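Local coordinates for protein putative glycyl-glycine endopeptidase lytM (Ruminococcus gnavus, PDB 3NYY) that probably acts as a metalloendopeptidase of the M23 (LytM) family, whose members typically cut peptide bridges of bacterial cell-wall peptidoglycan, at residues 182-187 against 194-199. Residues are numbered along the deposited sequence; the frame is centred on the assembly and turned at random.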
ATOM      1  N   ALA A 182      -3.420   6.505 -24.741  1.00 12.63           N
ATOM      2  CA  ALA A 182      -2.553   6.934 -25.828  1.00 14.96           C
ATOM      3  C   ALA A 182      -3.223   6.537 -27.144  1.00 15.98           C
ATOM      4  O   ALA A 182      -4.215   5.782 -27.131  1.00 14.76           O
ATOM      5  CB  ALA A 182      -1.192   6.286 -25.670  1.00 13.49           C
ATOM      6  N   GLU A 183      -2.698   7.013 -28.288  1.00 16.94           N
ATOM      7  CA  GLU A 183      -3.254   6.676 -29.612  0.50 18.69           C
ATOM      8  C   GLU A 183      -2.824   5.287 -30.017  1.00 20.07           C
ATOM      9  O   GLU A 183      -1.828   5.112 -30.712  1.00 22.22           O
ATOM     10  CB  GLU A 183      -2.801   7.675 -30.674  0.50 20.83           C
ATOM     11  CG  GLU A 183      -3.448   8.980 -30.485  0.50 20.69           C
ATOM     12  CD  GLU A 183      -3.180   9.959 -31.610  0.50 27.12           C
ATOM     13  OE1 GLU A 183      -2.575   9.580 -32.642  0.50 26.67           O
ATOM     14  OE2 GLU A 183      -3.594  11.107 -31.446  0.50 28.06           O
ATOM     15  N   LEU A 184      -3.563   4.292 -29.538  1.00 16.46           N
ATOM     16  CA  LEU A 184      -3.238   2.886 -29.723  1.00 17.43           C
ATOM     17  C   LEU A 184      -4.522   2.102 -29.982  1.00 18.86           C
ATOM     18  O   LEU A 184      -5.597   2.419 -29.433  1.00 20.81           O
ATOM     19  CB  LEU A 184      -2.547   2.297 -28.483  1.00 17.05           C
ATOM     20  CG  LEU A 184      -1.188   2.850 -28.116  1.00 16.33           C
ATOM     21  CD1 LEU A 184      -0.817   2.398 -26.687  1.00 17.99           C
ATOM     22  CD2 LEU A 184      -0.117   2.434 -29.100  1.00 21.21           C
ATOM     23  N   GLU A 185      -4.397   1.084 -30.822  1.00 19.16           N
ATOM     24  CA  GLU A 185      -5.499   0.189 -31.104  1.00 20.57           C
ATOM     25  C   GLU A 185      -5.018  -1.225 -30.942  1.00 19.57           C
ATOM     26  O   GLU A 185      -3.813  -1.493 -31.037  1.00 18.41           O
ATOM     27  CB  GLU A 185      -5.973   0.330 -32.543  1.00 22.82           C
ATOM     28  CG  GLU A 185      -6.393   1.741 -32.901  1.00 32.47           C
ATOM     29  CD  GLU A 185      -7.297   1.773 -34.117  1.00 49.66           C
ATOM     30  OE1 GLU A 185      -8.411   1.209 -34.041  1.00 56.88           O
ATOM     31  OE2 GLU A 185      -6.890   2.355 -35.141  1.00 61.14           O
ATOM     32  N   LYS A 186      -5.963  -2.122 -30.679  1.00 19.92           N
ATOM     33  CA  LYS A 186      -5.675  -3.532 -30.648  1.00 19.77           C
ATOM     34  C   LYS A 186      -4.902  -3.944 -31.852  1.00 19.25           C
ATOM     35  O   LYS A 186      -5.258  -3.543 -32.979  1.00 19.31           O
ATOM     36  CB  LYS A 186      -6.951  -4.374 -30.576  1.00 22.25           C
ATOM     37  CG  LYS A 186      -7.520  -4.423 -29.183  1.00 32.80           C
ATOM     38  CD  LYS A 186      -8.965  -4.922 -29.149  1.00 38.47           C
ATOM     39  CE  LYS A 186      -9.084  -6.395 -29.484  1.00 44.02           C
ATOM     40  NZ  LYS A 186     -10.515  -6.840 -29.353  1.00 43.27           N
ATOM     41  N   GLY A 187      -3.856  -4.740 -31.625  1.00 16.64           N
ATOM     42  CA  GLY A 187      -2.973  -5.204 -32.703  1.00 17.26           C
ATOM     43  C   GLY A 187      -1.722  -4.372 -32.911  1.00 17.99           C
ATOM     44  O   GLY A 187      -0.794  -4.830 -33.566  1.00 20.48           O
ATOM     45  N   ASP A 194       6.862   3.196 -24.039  1.00 13.23           N
ATOM     46  CA  ASP A 194       5.826   3.913 -24.810  1.00 14.48           C
ATOM     47  C   ASP A 194       4.634   4.261 -23.937  1.00 12.37           C
ATOM     48  O   ASP A 194       4.205   3.454 -23.132  1.00 13.00           O
ATOM     49  CB  ASP A 194       5.302   3.106 -25.993  1.00 14.89           C
ATOM     50  CG  ASP A 194       6.290   2.981 -27.142  1.00 17.83           C
ATOM     51  OD1 ASP A 194       7.337   3.645 -27.131  1.00 19.88           O
ATOM     52  OD2 ASP A 194       5.989   2.200 -28.066  1.00 17.85           O
ATOM     53  N   LEU A 195       4.066   5.433 -24.186  1.00 13.33           N
ATOM     54  CA  LEU A 195       2.859   5.846 -23.497  1.00 12.65           C
ATOM     55  C   LEU A 195       1.698   4.909 -23.788  1.00 11.91           C
ATOM     56  O   LEU A 195       1.423   4.608 -24.951  1.00 13.75           O
ATOM     57  CB  LEU A 195       2.508   7.260 -23.930  1.00 14.49           C
ATOM     58  CG  LEU A 195       1.383   7.916 -23.142  1.00 13.47           C
ATOM     59  CD1 LEU A 195       1.767   8.255 -21.678  1.00 14.15           C
ATOM     60  CD2 LEU A 195       0.867   9.182 -23.850  1.00 14.65           C
ATOM     61  N   LEU A 196       1.031   4.461 -22.732  1.00 12.03           N
ATOM     62  CA  LEU A 196      -0.231   3.728 -22.843  1.00 10.88           C
ATOM     63  C   LEU A 196      -1.453   4.592 -22.510  1.00 12.05           C
ATOM     64  O   LEU A 196      -2.553   4.299 -22.996  1.00 12.63           O
ATOM     65  CB  LEU A 196      -0.241   2.483 -21.938  1.00 13.62           C
ATOM     66  CG  LEU A 196       0.810   1.415 -22.247  1.00 12.59           C
ATOM     67  CD1 LEU A 196       0.730   0.202 -21.244  1.00 13.18           C
ATOM     68  CD2 LEU A 196       0.762   0.967 -23.751  1.00 14.49           C
ATOM     69  N   GLY A 197      -1.292   5.622 -21.670  1.00 11.34           N
ATOM     70  CA  GLY A 197      -2.406   6.467 -21.258  1.00 10.99           C
ATOM     71  C   GLY A 197      -1.995   7.219 -20.005  1.00 11.85           C
ATOM     72  O   GLY A 197      -0.804   7.340 -19.734  1.00 12.70           O
ATOM     73  N   TYR A 198      -2.982   7.757 -19.291  1.00 13.37           N
ATOM     74  CA  TYR A 198      -2.740   8.512 -18.063  1.00 12.41           C
ATOM     75  C   TYR A 198      -3.497   7.898 -16.946  1.00 13.21           C
ATOM     76  O   TYR A 198      -4.650   7.454 -17.109  1.00 11.27           O
ATOM     77  CB  TYR A 198      -3.127   9.996 -18.198  1.00 13.28           C
ATOM     78  CG  TYR A 198      -2.182  10.692 -19.158  1.00 14.10           C
ATOM     79  CD1 TYR A 198      -2.409  10.625 -20.538  1.00 18.44           C
ATOM     80  CD2 TYR A 198      -1.061  11.358 -18.694  1.00 19.54           C
ATOM     81  CE1 TYR A 198      -1.537  11.230 -21.421  1.00 20.71           C
ATOM     82  CE2 TYR A 198      -0.183  11.960 -19.586  1.00 18.96           C
ATOM     83  CZ  TYR A 198      -0.418  11.888 -20.926  1.00 23.59           C
ATOM     84  OH  TYR A 198       0.479  12.508 -21.799  1.00 26.58           O
HETATM   85  N   MSE A 199      -2.821   7.862 -15.794  1.00 12.46           N
HETATM   86  CA  MSE A 199      -3.366   7.272 -14.567  1.00 12.22           C
HETATM   87  C   MSE A 199      -4.682   7.966 -14.206  1.00 13.09           C
HETATM   88  O   MSE A 199      -4.770   9.205 -14.242  1.00 12.78           O
HETATM   89  CB  MSE A 199      -2.399   7.448 -13.430  1.00 13.57           C
HETATM   90  CG  MSE A 199      -2.770   6.681 -12.192  1.00 14.28           C
HETATM   91 SE   MSE A 199      -1.704   7.159 -10.652  0.75  9.81          SE
HETATM   92  CE  MSE A 199      -0.128   6.292 -11.176  1.00 15.37           C
TER
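A classic beta bulge in the M23 peptidase region, formed where Leu-196 and Gly-197 together pair with the single residue Val-142 of strand 141-143, packs against Ala-182 and Leu-184 in the loop that follows strand 180-181. One backbone bond joins the segments: Ala-182 N donates to Leu-196 O at 2.9 Å, almost perfectly straight (179°), although the donor stands well above the carbonyl plane. Beside it, Ala-182 CB presses on the backbone of the strand, 3.2 Å from Leu-195 O, and the same methyl lies 4.0 Å from Leu-195 CG. An inverse gamma turn centred on Glu-183 then bends the chain, with Glu-183 directed away from the strand and Leu-184 toward it. With CG anti to its carbonyl carbon (chi1 -65°), Leu-184 reaches over by a single methyl: CD1 sits 3.6 Å from Leu-196 CD2 and equally near Leu-195 O, the two leucine side chains running at a slant to each other. Strand 195-198 is the middle of a three-stranded antiparallel sheet, between 141-143 and 180-181. Leu-184 packs on Ile-163 and Leu-196 on Ile-165 of strand 162-166, bringing the loop and the small sheet against the larger antiparallel one, while Leu-195 rests on Pro-141.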